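Local atomic coordinates of RNA-dependent RNA polymerase (Dera Ghazi Khan orthonairovirus, PDB entry 6DX2), a protein that probably acts as a viral RNA-dependent RNA polymerase, represented here by its OTU-like cysteine protease domain, a viral deubiquitinase. Residues S60-I65 with A91-N96; F44-F49 with G149-L154; D39-F44 with R95-G100; N113-L118 with A130-P135; V77-N82 with G101-E106. All coordinates share one frame; numbering follows the deposited sequence.

All five contacts belong to one compact OTU protease domain. Contacts 1 and 3 lie closest, their centres about 9 Å apart, and share Arg95 and Asn96. The centres of contacts 2 and 3 are about 10 Å apart, and these two share Phe44 on helix 42-52. Contact 2 sets that helix on the mixed sheet; contact 4, its centre about 14 Å from that of contact 2, pairs two strands of the same sheet. Helix 102-112, of contact 5, runs between this hairpin and the helical side. Contact 5 alternates along the chain with contacts 1 and 3, and all three close before contact 4 opens. Together they tie the helical part to the sheet, contact 2 across 100 residues.

Contact 1 (S60-I65 with A91-N96); sequences SIKNTI and ADMLRN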
# COMPACT_ATOMS: atom_id res chain seq x y z
N SER A 60 4.49 13.14 -7.02
CA SER A 60 3.56 13.97 -6.27
C SER A 60 2.87 13.19 -5.16
O SER A 60 2.47 13.77 -4.14
CB SER A 60 2.54 14.60 -7.21
OG SER A 60 1.76 13.60 -7.78
N ILE A 61 2.75 11.88 -5.31
CA ILE A 61 2.23 11.06 -4.22
C ILE A 61 3.18 11.11 -3.03
O ILE A 61 2.74 11.22 -1.88
CB ILE A 61 2.02 9.62 -4.71
CG1 ILE A 61 0.79 9.61 -5.62
CG2 ILE A 61 1.87 8.69 -3.54
CD1 ILE A 61 0.92 8.57 -6.64
N LYS A 62 4.49 11.03 -3.29
CA LYS A 62 5.47 11.24 -2.24
C LYS A 62 5.29 12.57 -1.55
O LYS A 62 5.50 12.68 -0.34
CB LYS A 62 6.91 11.17 -2.80
CG LYS A 62 7.32 9.72 -3.13
CD LYS A 62 8.78 9.73 -3.56
CE LYS A 62 9.45 8.50 -3.04
NZ LYS A 62 10.89 8.54 -3.28
N ASN A 63 5.00 13.64 -2.32
CA ASN A 63 4.86 14.95 -1.71
C ASN A 63 3.65 15.00 -0.79
O ASN A 63 3.68 15.64 0.27
CB ASN A 63 4.77 16.04 -2.78
CG ASN A 63 6.10 16.23 -3.51
OD1 ASN A 63 7.15 15.95 -2.94
ND2 ASN A 63 6.06 16.72 -4.74
N THR A 64 2.58 14.30 -1.19
CA THR A 64 1.39 14.19 -0.35
C THR A 64 1.71 13.46 0.94
O THR A 64 1.33 13.92 2.03
CB THR A 64 0.29 13.48 -1.14
OG1 THR A 64 -0.11 14.34 -2.22
CG2 THR A 64 -0.88 13.24 -0.24
N ILE A 65 2.48 12.37 0.85
CA ILE A 65 2.90 11.65 2.05
C ILE A 65 3.73 12.56 2.94
O ILE A 65 3.60 12.57 4.17
CB ILE A 65 3.69 10.40 1.65
CG1 ILE A 65 2.77 9.40 0.97
CG2 ILE A 65 4.39 9.76 2.89
CD1 ILE A 65 3.60 8.27 0.32
N ALA A 91 13.10 13.37 4.61
CA ALA A 91 14.32 13.48 3.81
C ALA A 91 14.70 12.13 3.19
O ALA A 91 15.17 12.07 2.05
CB ALA A 91 15.47 14.00 4.68
N ASP A 92 14.49 11.05 3.93
CA ASP A 92 14.78 9.72 3.39
C ASP A 92 13.74 9.31 2.34
O ASP A 92 14.10 8.89 1.24
CB ASP A 92 14.79 8.70 4.52
CG ASP A 92 15.58 7.46 4.18
OD1 ASP A 92 16.54 7.59 3.39
OD2 ASP A 92 15.24 6.36 4.68
N MET A 93 12.46 9.42 2.68
CA MET A 93 11.40 8.94 1.79
C MET A 93 11.42 9.69 0.46
O MET A 93 11.09 9.10 -0.58
CB MET A 93 10.04 9.07 2.51
CG MET A 93 8.83 8.63 1.77
SD MET A 93 8.18 9.94 0.68
CE MET A 93 7.57 11.11 1.90
N LEU A 94 11.79 10.96 0.47
CA LEU A 94 11.70 11.75 -0.75
C LEU A 94 12.81 11.42 -1.74
O LEU A 94 12.80 11.92 -2.86
CB LEU A 94 11.76 13.23 -0.42
CG LEU A 94 10.42 13.71 0.13
CD1 LEU A 94 10.54 15.08 0.74
CD2 LEU A 94 9.37 13.69 -0.99
N ARG A 95 13.79 10.62 -1.33
CA ARG A 95 14.89 10.34 -2.21
C ARG A 95 14.47 9.32 -3.25
O ARG A 95 13.68 8.43 -2.96
CB ARG A 95 16.07 9.81 -1.41
CG ARG A 95 16.69 10.79 -0.47
CD ARG A 95 18.04 10.28 -0.07
NE ARG A 95 18.75 9.66 -1.19
CZ ARG A 95 19.41 8.50 -1.12
NH1 ARG A 95 19.45 7.81 0.02
NH2 ARG A 95 20.03 8.02 -2.19
N ASN A 96 15.06 9.40 -4.45
CA ASN A 96 14.78 8.39 -5.46
C ASN A 96 15.19 7.01 -4.94
O ASN A 96 16.17 6.88 -4.18
CB ASN A 96 15.52 8.65 -6.76
CG ASN A 96 14.95 9.81 -7.58
OD1 ASN A 96 13.79 10.20 -7.46
ND2 ASN A 96 15.79 10.34 -8.46
O HOH W 1 11.95 10.39 -5.18
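The ammonium group of Lys62 is gripped by backbone carbonyls of the segment 91-96. NZ donates to Met93 O at 2.8 Å, in the plane of that carbonyl and with a C=O...N angle of 159°. A second bond, 2.9 Å from Lys62 NZ, goes to a water that in turn donates to Leu94 O and to Asn96 OD1, so a single solvent molecule carries the lysine's reach on along the segment. The carbonyl of Arg95 also faces the charge, its O 2.8 Å from Lys62 NZ. A positive group placed among these carbonyls would probably be stabilised by their partial charges. The contact joins helices 58-71 and 86-93, and the loop after the latter, on the helical side of the OTU protease fold. Behind the polar tip, the Lys62 methylenes, Met93 and Ile65 make apolar packing. Met93 CG stands anti to its backbone N (chi1 -180°) and the chain then bends twice, sliding past the lysine in the opposite direction; its SD lies 3.9 Å from Lys62 CB. The methyl CE ends against Ile65, with CG2 at 3.6 Å. Separately, Leu94 CD2 approaches the amide oxygen Asn63 OD1 to 3.7 Å, the two side chains crossing nearly at right angles. Phe44 of helix 42-52 makes a cation-pi contact with Lys62, and Tyr98 packs on both Lys62 and Met93.

Contact 2 (F44-F49 with G149-L154); sequences FYSVSF and GHIEPL
With chi1 at -70°, Ser46 swings OG to the side opposite its own carbonyl carbon and onto the strand at Ile151 and Pro153, while Phe49, its CG anti to the backbone N (chi1 -176°), lays its ring beside the same proline. Ser46 is the centre of the contact: OG lies 3.3 Å from Pro153 CD and 3.5 Å from Ile151 CG2, wedged between the two residues. Its polar partner belongs to its own helix, since OG hydrogen-bonds to Cys42 O one turn earlier; the strand therefore meets a hydroxyl whose proton is already engaged. Ile151 presents the branch CG2, which also touches Ser46 CB at 3.8 Å. One turn on, Phe49 CD2 approaches Pro153 CG to 3.9 Å, with the two side chains nearly perpendicular. The backbones come close, Ser46 CA and Pro153 CA being 4.9 Å apart. Val36 packs on both Ser46 and Pro153, and Leu144 of the neighbouring strand touches Ser46. The short helix and strand axes run within 6° of parallel, 7.1 Å apart. This is the seating of helix 42-52 on strand 150-156 of the mixed sheet, as in OTU proteases, whose cysteine-bearing helix packs against the sheet.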
# COMPACT_ATOMS: atom_id res chain seq x y z
N PHE A 44 5.43 3.58 -5.41
CA PHE A 44 4.86 4.84 -5.83
C PHE A 44 4.36 4.78 -7.26
O PHE A 44 3.36 5.39 -7.56
CB PHE A 44 5.90 5.97 -5.61
CG PHE A 44 6.42 5.99 -4.15
CD1 PHE A 44 5.62 6.50 -3.10
CD2 PHE A 44 7.63 5.34 -3.84
CE1 PHE A 44 6.11 6.46 -1.78
CE2 PHE A 44 8.10 5.26 -2.56
CZ PHE A 44 7.34 5.80 -1.52
N TYR A 45 5.04 4.03 -8.13
CA TYR A 45 4.50 3.77 -9.47
C TYR A 45 3.15 3.08 -9.35
O TYR A 45 2.22 3.38 -10.10
CB TYR A 45 5.39 2.83 -10.26
CG TYR A 45 6.76 3.38 -10.66
CD1 TYR A 45 7.03 4.77 -10.63
CD2 TYR A 45 7.80 2.50 -10.90
CE1 TYR A 45 8.33 5.26 -10.98
CE2 TYR A 45 9.08 2.96 -11.18
CZ TYR A 45 9.33 4.33 -11.22
OH TYR A 45 10.61 4.78 -11.51
N SER A 46 3.07 2.11 -8.42
CA SER A 46 1.88 1.29 -8.33
C SER A 46 0.70 2.12 -7.85
O SER A 46 -0.42 1.99 -8.41
CB SER A 46 2.15 0.13 -7.40
OG SER A 46 3.05 -0.79 -7.99
N VAL A 47 0.91 2.91 -6.80
CA VAL A 47 -0.16 3.78 -6.29
C VAL A 47 -0.56 4.78 -7.36
O VAL A 47 -1.76 4.99 -7.61
CB VAL A 47 0.31 4.47 -5.01
CG1 VAL A 47 -0.67 5.63 -4.66
CG2 VAL A 47 0.35 3.41 -3.94
N SER A 48 0.43 5.36 -8.07
CA SER A 48 0.08 6.30 -9.13
C SER A 48 -0.75 5.60 -10.21
O SER A 48 -1.73 6.16 -10.72
CB SER A 48 1.35 6.91 -9.74
OG SER A 48 1.05 7.89 -10.74
N PHE A 49 -0.37 4.37 -10.58
CA PHE A 49 -1.14 3.67 -11.61
C PHE A 49 -2.59 3.52 -11.20
O PHE A 49 -3.50 3.72 -12.03
CB PHE A 49 -0.56 2.28 -11.89
CG PHE A 49 -1.30 1.58 -13.04
CD1 PHE A 49 -1.10 1.98 -14.34
CD2 PHE A 49 -2.27 0.64 -12.77
CE1 PHE A 49 -1.79 1.37 -15.42
CE2 PHE A 49 -2.98 0.04 -13.82
CZ PHE A 49 -2.72 0.42 -15.14
N GLY A 149 9.94 -9.09 -3.44
CA GLY A 149 10.56 -7.80 -3.27
C GLY A 149 10.04 -6.71 -4.17
O GLY A 149 10.50 -5.57 -4.05
N HIS A 150 9.08 -6.99 -5.05
CA HIS A 150 8.54 -5.95 -5.90
C HIS A 150 7.07 -5.75 -5.60
O HIS A 150 6.41 -6.59 -5.00
CB HIS A 150 8.80 -6.28 -7.38
CG HIS A 150 10.25 -6.21 -7.75
ND1 HIS A 150 11.05 -7.33 -7.85
CD2 HIS A 150 11.05 -5.15 -8.02
CE1 HIS A 150 12.28 -6.96 -8.18
NE2 HIS A 150 12.30 -5.64 -8.29
N ILE A 151 6.59 -4.55 -5.91
CA ILE A 151 5.21 -4.18 -5.72
C ILE A 151 4.62 -3.95 -7.08
O ILE A 151 5.24 -3.29 -7.94
CB ILE A 151 5.06 -2.93 -4.82
CG1 ILE A 151 5.52 -3.28 -3.42
CG2 ILE A 151 3.61 -2.37 -4.87
CD1 ILE A 151 5.29 -2.21 -2.47
N GLU A 152 3.44 -4.53 -7.30
CA GLU A 152 2.68 -4.31 -8.51
C GLU A 152 1.24 -3.94 -8.15
O GLU A 152 0.70 -4.39 -7.13
CB GLU A 152 2.68 -5.56 -9.40
CG GLU A 152 4.09 -6.18 -9.58
CD GLU A 152 5.08 -5.30 -10.36
OE1 GLU A 152 4.61 -4.38 -11.08
OE2 GLU A 152 6.32 -5.55 -10.28
N PRO A 153 0.61 -3.09 -8.94
CA PRO A 153 -0.82 -2.82 -8.72
C PRO A 153 -1.69 -4.02 -9.11
O PRO A 153 -1.38 -4.74 -10.05
CB PRO A 153 -1.08 -1.61 -9.65
CG PRO A 153 0.05 -1.57 -10.60
CD PRO A 153 1.16 -2.43 -10.14
N LEU A 154 -2.80 -4.20 -8.40
CA LEU A 154 -3.84 -5.17 -8.75
C LEU A 154 -5.12 -4.42 -9.07
O LEU A 154 -5.41 -3.43 -8.43
CB LEU A 154 -4.10 -6.11 -7.56
CG LEU A 154 -2.86 -6.94 -7.16
CD1 LEU A 154 -3.22 -7.54 -5.75
CD2 LEU A 154 -2.60 -7.99 -8.24

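Contact 3 (D39-F44 with R95-G100); sequences DGNCFF and RNYYWG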
# COMPACT_ATOMS: atom_id res chain seq x y z
N ASP A 39 12.05 -0.82 -10.42
CA ASP A 39 13.04 -0.16 -9.59
C ASP A 39 12.44 0.17 -8.22
O ASP A 39 11.28 -0.14 -7.92
CB ASP A 39 13.56 1.12 -10.24
CG ASP A 39 12.45 2.15 -10.52
OD1 ASP A 39 11.65 2.45 -9.61
OD2 ASP A 39 12.40 2.72 -11.65
N GLY A 40 13.23 0.87 -7.42
CA GLY A 40 12.88 1.15 -6.03
C GLY A 40 11.71 2.11 -5.84
O GLY A 40 11.18 2.20 -4.73
N ASN A 41 11.26 2.75 -6.90
CA ASN A 41 10.07 3.59 -6.86
C ASN A 41 8.76 2.82 -7.06
O ASN A 41 7.72 3.47 -7.19
CB ASN A 41 10.18 4.66 -7.96
CG ASN A 41 11.47 5.45 -7.83
OD1 ASN A 41 11.92 5.74 -6.74
ND2 ASN A 41 12.08 5.82 -8.98
N CYS A 42 8.80 1.48 -7.20
CA CYS A 42 7.64 0.70 -7.64
C CYS A 42 6.41 0.86 -6.73
O CYS A 42 5.30 0.79 -7.26
CB CYS A 42 8.00 -0.78 -7.77
SG CYS A 42 8.59 -1.54 -6.24
N PHE A 43 6.56 1.09 -5.41
CA PHE A 43 5.40 1.31 -4.56
C PHE A 43 4.66 2.54 -5.06
O PHE A 43 3.44 2.50 -5.24
CB PHE A 43 5.85 1.47 -3.10
CG PHE A 43 4.73 1.84 -2.17
CD1 PHE A 43 4.07 0.85 -1.46
CD2 PHE A 43 4.30 3.16 -2.08
CE1 PHE A 43 3.00 1.19 -0.61
CE2 PHE A 43 3.21 3.51 -1.24
CZ PHE A 43 2.58 2.49 -0.50
N PHE A 44 5.43 3.58 -5.41
CA PHE A 44 4.86 4.84 -5.83
C PHE A 44 4.36 4.78 -7.26
O PHE A 44 3.36 5.39 -7.56
CB PHE A 44 5.90 5.97 -5.61
CG PHE A 44 6.42 5.99 -4.15
CD1 PHE A 44 5.62 6.50 -3.10
CD2 PHE A 44 7.63 5.34 -3.84
CE1 PHE A 44 6.11 6.46 -1.78
CE2 PHE A 44 8.10 5.26 -2.56
CZ PHE A 44 7.34 5.80 -1.52
N ARG A 95 13.79 10.62 -1.33
CA ARG A 95 14.89 10.34 -2.21
C ARG A 95 14.47 9.32 -3.25
O ARG A 95 13.68 8.43 -2.96
CB ARG A 95 16.07 9.81 -1.41
CG ARG A 95 16.69 10.79 -0.47
CD ARG A 95 18.04 10.28 -0.07
NE ARG A 95 18.75 9.66 -1.19
CZ ARG A 95 19.41 8.50 -1.12
NH1 ARG A 95 19.45 7.81 0.02
NH2 ARG A 95 20.03 8.02 -2.19
N ASN A 96 15.06 9.40 -4.45
CA ASN A 96 14.78 8.39 -5.46
C ASN A 96 15.19 7.01 -4.94
O ASN A 96 16.17 6.88 -4.18
CB ASN A 96 15.52 8.65 -6.76
CG ASN A 96 14.95 9.81 -7.58
OD1 ASN A 96 13.79 10.20 -7.46
ND2 ASN A 96 15.79 10.34 -8.46
N TYR A 97 14.41 6.00 -5.35
CA TYR A 97 14.63 4.59 -5.05
C TYR A 97 14.48 4.29 -3.57
O TYR A 97 14.98 3.26 -3.11
CB TYR A 97 16.01 4.13 -5.58
CG TYR A 97 16.21 4.70 -6.95
CD1 TYR A 97 15.32 4.38 -7.98
CD2 TYR A 97 17.24 5.57 -7.22
CE1 TYR A 97 15.47 4.92 -9.24
CE2 TYR A 97 17.41 6.11 -8.49
CZ TYR A 97 16.51 5.78 -9.49
OH TYR A 97 16.66 6.31 -10.76
N TYR A 98 13.78 5.15 -2.83
CA TYR A 98 13.38 4.77 -1.49
C TYR A 98 12.28 3.72 -1.61
O TYR A 98 11.30 3.92 -2.35
CB TYR A 98 12.87 6.01 -0.74
CG TYR A 98 12.18 5.70 0.54
CD1 TYR A 98 10.81 5.43 0.58
CD2 TYR A 98 12.89 5.66 1.72
CE1 TYR A 98 10.15 5.15 1.79
CE2 TYR A 98 12.27 5.39 2.94
CZ TYR A 98 10.90 5.14 2.97
OH TYR A 98 10.25 4.85 4.14
N TRP A 99 12.44 2.59 -0.94
CA TRP A 99 11.47 1.51 -1.14
C TRP A 99 10.27 1.71 -0.24
O TRP A 99 10.38 1.64 0.97
CB TRP A 99 12.12 0.14 -0.89
CG TRP A 99 13.05 -0.22 -1.99
CD1 TRP A 99 14.33 0.30 -2.18
CD2 TRP A 99 12.81 -1.12 -3.08
NE1 TRP A 99 14.88 -0.25 -3.31
CE2 TRP A 99 13.99 -1.12 -3.88
CE3 TRP A 99 11.73 -1.94 -3.46
CZ2 TRP A 99 14.11 -1.88 -5.07
CZ3 TRP A 99 11.86 -2.69 -4.64
CH2 TRP A 99 13.07 -2.67 -5.43
N GLY A 100 9.09 1.89 -0.86
CA GLY A 100 7.86 2.06 -0.12
C GLY A 100 7.29 0.76 0.41
O GLY A 100 7.51 -0.32 -0.13
O HOH W 2 8.94 1.24 -3.78
O HOH W 3 11.05 5.86 -4.14
O HOH W 4 14.17 7.27 -10.98
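Here the turn Asp39-Cys42 and the first residues of helix 42-52 pack on the loop between helices 86-93 and 102-112. The sequence Asp39-Gly40-Asn41-Cys42 matches the signature of OTU cysteine proteases, whose relatives use this cysteine as nucleophile; the contact thus probably borders the active site. Asp39 OD1 caps the turn by accepting from Asn41 N, while OD2 bonds to Tyr45 OH. Gly40 CA sits over one face of Trp99, 3.5 Å from the centroid of the six-membered ring and 22° off the normal, a CH-pi contact. Cys42 SG reaches the same indole obliquely, 3.8 Å from CZ3, from the position between its backbone N and carbonyl carbon (chi1 59°). Behind them, Gly100 CA comes to 3.6 Å from Phe43 CB, and the edge of the Phe44 ring meets Tyr98 O. Two acceptors, Gly40 O and Tyr98 O, stand only 2.9 Å apart, and each receives a proton from its own water. The water on Gly40 O also accepts from Phe43 N and Gly100 N. Asn41 spans the two chains, its amide plane turned 16° from that of the Tyr97 ring, and Asn41 ND2 bonds to Tyr45 OH. Its OD1 accepts twice: from Tyr97 N at 2.9 Å, the donor tilted from the carbonyl plane, and from the water that also serves Tyr98 O, 2.7 Å from Asn41 OD1.

Contact 4 (N113-L118 with A130-P135); sequences NITIIL and ATKYGP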
# COMPACT_ATOMS: atom_id res chain seq x y z
N ASN A 113 -7.50 9.64 2.37
CA ASN A 113 -8.81 9.08 2.73
C ASN A 113 -9.17 7.97 1.77
O ASN A 113 -10.26 7.92 1.17
CB ASN A 113 -9.89 10.17 2.75
CG ASN A 113 -9.80 10.98 3.98
OD1 ASN A 113 -9.09 12.00 4.02
ND2 ASN A 113 -10.43 10.50 5.04
N ILE A 114 -8.22 7.07 1.61
CA ILE A 114 -8.42 5.90 0.80
C ILE A 114 -7.98 4.71 1.64
O ILE A 114 -7.38 4.84 2.71
CB ILE A 114 -7.66 5.95 -0.55
CG1 ILE A 114 -6.18 6.08 -0.29
CG2 ILE A 114 -8.17 7.13 -1.42
CD1 ILE A 114 -5.24 6.23 -1.55
N THR A 115 -8.32 3.54 1.13
CA THR A 115 -7.91 2.30 1.78
C THR A 115 -6.87 1.67 0.89
O THR A 115 -7.03 1.66 -0.35
CB THR A 115 -9.14 1.41 1.98
OG1 THR A 115 -9.97 2.03 2.99
CG2 THR A 115 -8.78 0.02 2.54
N ILE A 116 -5.81 1.13 1.52
CA ILE A 116 -4.72 0.49 0.79
C ILE A 116 -4.50 -0.88 1.39
O ILE A 116 -4.45 -1.01 2.61
CB ILE A 116 -3.42 1.31 0.83
CG1 ILE A 116 -3.68 2.71 0.19
CG2 ILE A 116 -2.28 0.47 0.17
CD1 ILE A 116 -2.49 3.73 0.37
N ILE A 117 -4.41 -1.90 0.54
CA ILE A 117 -4.21 -3.26 1.03
C ILE A 117 -2.92 -3.80 0.47
O ILE A 117 -2.70 -3.74 -0.75
CB ILE A 117 -5.39 -4.16 0.65
CG1 ILE A 117 -6.65 -3.59 1.26
CG2 ILE A 117 -5.12 -5.64 1.08
CD1 ILE A 117 -7.95 -4.35 0.78
N LEU A 118 -2.06 -4.31 1.35
CA LEU A 118 -0.82 -4.93 0.92
C LEU A 118 -1.05 -6.43 0.96
O LEU A 118 -1.22 -7.01 2.03
CB LEU A 118 0.36 -4.55 1.81
CG LEU A 118 0.60 -3.04 2.02
CD1 LEU A 118 1.94 -2.75 2.82
CD2 LEU A 118 0.53 -2.29 0.69
N ALA A 130 -2.23 -10.54 4.45
CA ALA A 130 -2.90 -9.36 3.89
C ALA A 130 -3.08 -8.33 4.99
O ALA A 130 -3.52 -8.67 6.10
CB ALA A 130 -4.23 -9.64 3.26
N THR A 131 -2.75 -7.08 4.69
CA THR A 131 -2.81 -6.00 5.67
C THR A 131 -3.55 -4.84 5.05
O THR A 131 -3.22 -4.43 3.94
CB THR A 131 -1.42 -5.58 6.10
OG1 THR A 131 -0.70 -6.74 6.54
CG2 THR A 131 -1.47 -4.63 7.25
N LYS A 132 -4.57 -4.33 5.73
CA LYS A 132 -5.41 -3.31 5.14
C LYS A 132 -5.30 -2.05 5.99
O LYS A 132 -5.46 -2.10 7.21
CB LYS A 132 -6.84 -3.80 5.06
CG LYS A 132 -7.86 -2.74 4.61
CD LYS A 132 -9.23 -3.39 4.27
CE LYS A 132 -10.05 -3.52 5.58
NZ LYS A 132 -10.78 -2.21 5.92
N TYR A 133 -5.03 -0.94 5.33
CA TYR A 133 -4.87 0.36 5.98
C TYR A 133 -6.06 1.19 5.56
O TYR A 133 -6.20 1.52 4.38
CB TYR A 133 -3.57 1.03 5.54
CG TYR A 133 -2.37 0.27 6.01
CD1 TYR A 133 -1.81 0.54 7.23
CD2 TYR A 133 -1.80 -0.75 5.22
CE1 TYR A 133 -0.69 -0.15 7.69
CE2 TYR A 133 -0.68 -1.46 5.70
CZ TYR A 133 -0.18 -1.16 6.92
OH TYR A 133 0.90 -1.82 7.44
N GLY A 134 -6.95 1.49 6.49
CA GLY A 134 -8.16 2.23 6.17
C GLY A 134 -9.39 1.38 6.31
O GLY A 134 -9.35 0.16 6.24
N PRO A 135 -10.55 2.03 6.46
CA PRO A 135 -11.78 1.31 6.83
C PRO A 135 -12.57 0.75 5.66
O PRO A 135 -13.65 0.17 5.90
CB PRO A 135 -12.60 2.40 7.53
CG PRO A 135 -12.23 3.62 6.75
CD PRO A 135 -10.72 3.50 6.48
O HOH W 5 0.60 -7.75 4.18
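Strands 116-118 and 130-133 run antiparallel, their short axes 163° apart, with Ile116-Tyr133 and Leu118-Thr131 as hydrogen-bonded pairs on either side of the non-hydrogen-bonded pair Ile117-Lys132. Four backbone bonds join them. Tyr133 N donates to Ile116 O at 2.8 Å and Ile116 N returns a bond to Tyr133 O; Leu118 N and Thr131 O are likewise 2.8 Å apart, while Thr131 N gives Leu118 O a longer bond of 3.1 Å. Leu118 O also takes a proton from a water bound to Thr131 OG1, which hydrogen-bonds to Asn20 OD1 as well. The two strands form a beta hairpin in the middle of the mixed sheet, with strand 142-147 beyond one and strand 18-21 beyond the other. On the face carrying Ile116, Leu118 and Tyr133, Leu118 CD1 touches Tyr133 CE2 at 4.1 Å, and the phenol edge lies in plane with Ile116 O. This face is covered by helix 102-112. On the reverse face the methylenes of Lys132 lie across Ile117 and Thr115: CG is 3.7 Å from Ile117 CG1 and 3.6 Å from Thr115 CG2. Two bends, chi3 85° and chi4 84°, bring NZ round toward the residues that follow the strand, where it donates to Gly134 O at 2.8 Å. Gly136 O is a further acceptor for this ammonium group, and Tyr19 and Trp11 make cation-pi contacts with it. Thr115 OG1 bonds to Gly136 N.

Contact 5 (V77-N82 with G101-E106); sequences VQAKLN and GSVEAE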
# COMPACT_ATOMS: atom_id res chain seq x y z
N VAL A 77 2.26 6.06 12.67
CA VAL A 77 2.67 5.15 13.76
C VAL A 77 3.89 4.34 13.34
O VAL A 77 4.88 4.24 14.08
CB VAL A 77 1.50 4.22 14.15
CG1 VAL A 77 1.94 3.14 15.15
CG2 VAL A 77 0.35 5.03 14.70
N GLN A 78 3.83 3.75 12.13
CA GLN A 78 4.92 2.87 11.73
C GLN A 78 6.17 3.67 11.42
O GLN A 78 7.28 3.25 11.76
CB GLN A 78 4.51 2.01 10.54
CG GLN A 78 3.40 0.99 10.82
CD GLN A 78 3.74 -0.01 11.93
OE1 GLN A 78 3.31 0.14 13.09
NE2 GLN A 78 4.50 -1.04 11.59
N ALA A 79 6.01 4.85 10.81
CA ALA A 79 7.16 5.70 10.53
C ALA A 79 7.92 6.06 11.80
O ALA A 79 9.15 6.07 11.80
CB ALA A 79 6.72 6.98 9.82
N LYS A 80 7.19 6.34 12.90
CA LYS A 80 7.79 6.65 14.20
C LYS A 80 8.63 5.53 14.77
O LYS A 80 9.49 5.80 15.61
CB LYS A 80 6.67 7.01 15.18
CG LYS A 80 6.11 8.39 14.99
CD LYS A 80 5.28 8.77 16.21
CE LYS A 80 3.82 8.35 16.08
NZ LYS A 80 2.93 8.80 17.23
N LEU A 81 8.42 4.29 14.35
CA LEU A 81 9.27 3.19 14.81
C LEU A 81 10.61 3.18 14.12
O LEU A 81 11.59 2.68 14.69
CB LEU A 81 8.59 1.84 14.56
CG LEU A 81 7.46 1.45 15.50
CD1 LEU A 81 7.96 1.45 16.92
CD2 LEU A 81 6.27 2.37 15.35
N ASN A 82 10.67 3.70 12.90
CA ASN A 82 11.85 3.66 12.05
C ASN A 82 12.60 4.98 12.00
O ASN A 82 13.72 5.01 11.50
CB ASN A 82 11.45 3.26 10.62
CG ASN A 82 11.02 1.80 10.51
OD1 ASN A 82 11.20 1.03 11.44
ND2 ASN A 82 10.52 1.39 9.30
N GLY A 101 6.55 0.90 1.48
CA GLY A 101 5.93 -0.26 2.07
C GLY A 101 4.87 0.15 3.04
O GLY A 101 4.21 1.17 2.84
N SER A 102 4.75 -0.62 4.12
CA SER A 102 3.64 -0.41 5.06
C SER A 102 3.67 0.97 5.69
O SER A 102 2.61 1.52 6.01
CB SER A 102 3.68 -1.52 6.11
OG SER A 102 4.85 -1.42 6.84
N VAL A 103 4.86 1.54 5.93
CA VAL A 103 4.95 2.89 6.50
C VAL A 103 4.21 3.89 5.62
O VAL A 103 3.40 4.69 6.10
CB VAL A 103 6.42 3.30 6.67
CG1 VAL A 103 6.49 4.78 7.00
CG2 VAL A 103 7.06 2.50 7.79
N GLU A 104 4.46 3.80 4.30
CA GLU A 104 3.82 4.67 3.33
C GLU A 104 2.36 4.27 3.07
O GLU A 104 1.54 5.15 2.79
CB GLU A 104 4.59 4.63 2.00
CG GLU A 104 5.92 5.36 2.16
CD GLU A 104 6.90 4.61 3.01
OE1 GLU A 104 6.95 3.34 2.95
OE2 GLU A 104 7.58 5.30 3.80
N ALA A 105 2.03 2.99 3.13
CA ALA A 105 0.63 2.61 2.97
C ALA A 105 -0.21 3.20 4.10
O ALA A 105 -1.30 3.76 3.88
CB ALA A 105 0.52 1.09 2.97
N GLU A 106 0.30 3.13 5.32
CA GLU A 106 -0.43 3.70 6.45
C GLU A 106 -0.63 5.20 6.25
O GLU A 106 -1.75 5.71 6.39
CB GLU A 106 0.32 3.41 7.74
CG GLU A 106 -0.26 4.16 8.96
CD GLU A 106 0.39 3.68 10.23
OE1 GLU A 106 1.57 3.99 10.35
OE2 GLU A 106 -0.29 3.06 11.09
O HOH W 6 3.50 5.36 9.28
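Glu106 stretches straight out from helix 102-112 toward the first turn of helix 77-82, its CG anti to the backbone N (chi1 171°) and the chain extended beyond it. The carboxylate arrives across the Gln78 side chain at about a right angle, its plane turned 70° from the amide, and OE1 lies 3.5 Å from Gln78 CG. Through its syn lone pair the same OE1 accepts from Gln78 N at 2.9 Å, almost linearly (173° at the hydrogen). The other oxygen, OE2, rests 3.7 Å from Val77 CB. A turn earlier on its helix, Val103 points its two methyls at different residues: CG1 meets Ala79 CB at 3.6 Å, and CG2 lies 3.8 Å from Gln78 CB; Asn82 ND2 also touches CG2. A water fills in between, donating to Glu106 OE1 at 2.6 Å and to Val103 O while accepting from Ala79 N. Tyr133 of the sheet packs near the base of Glu106, and Glu16 touches Val77 and Gln78. The carboxylate thus takes up amide groups at the start of a weakly bonded helix, directly and through water; its negative charge would be expected to be eased there by the helix end.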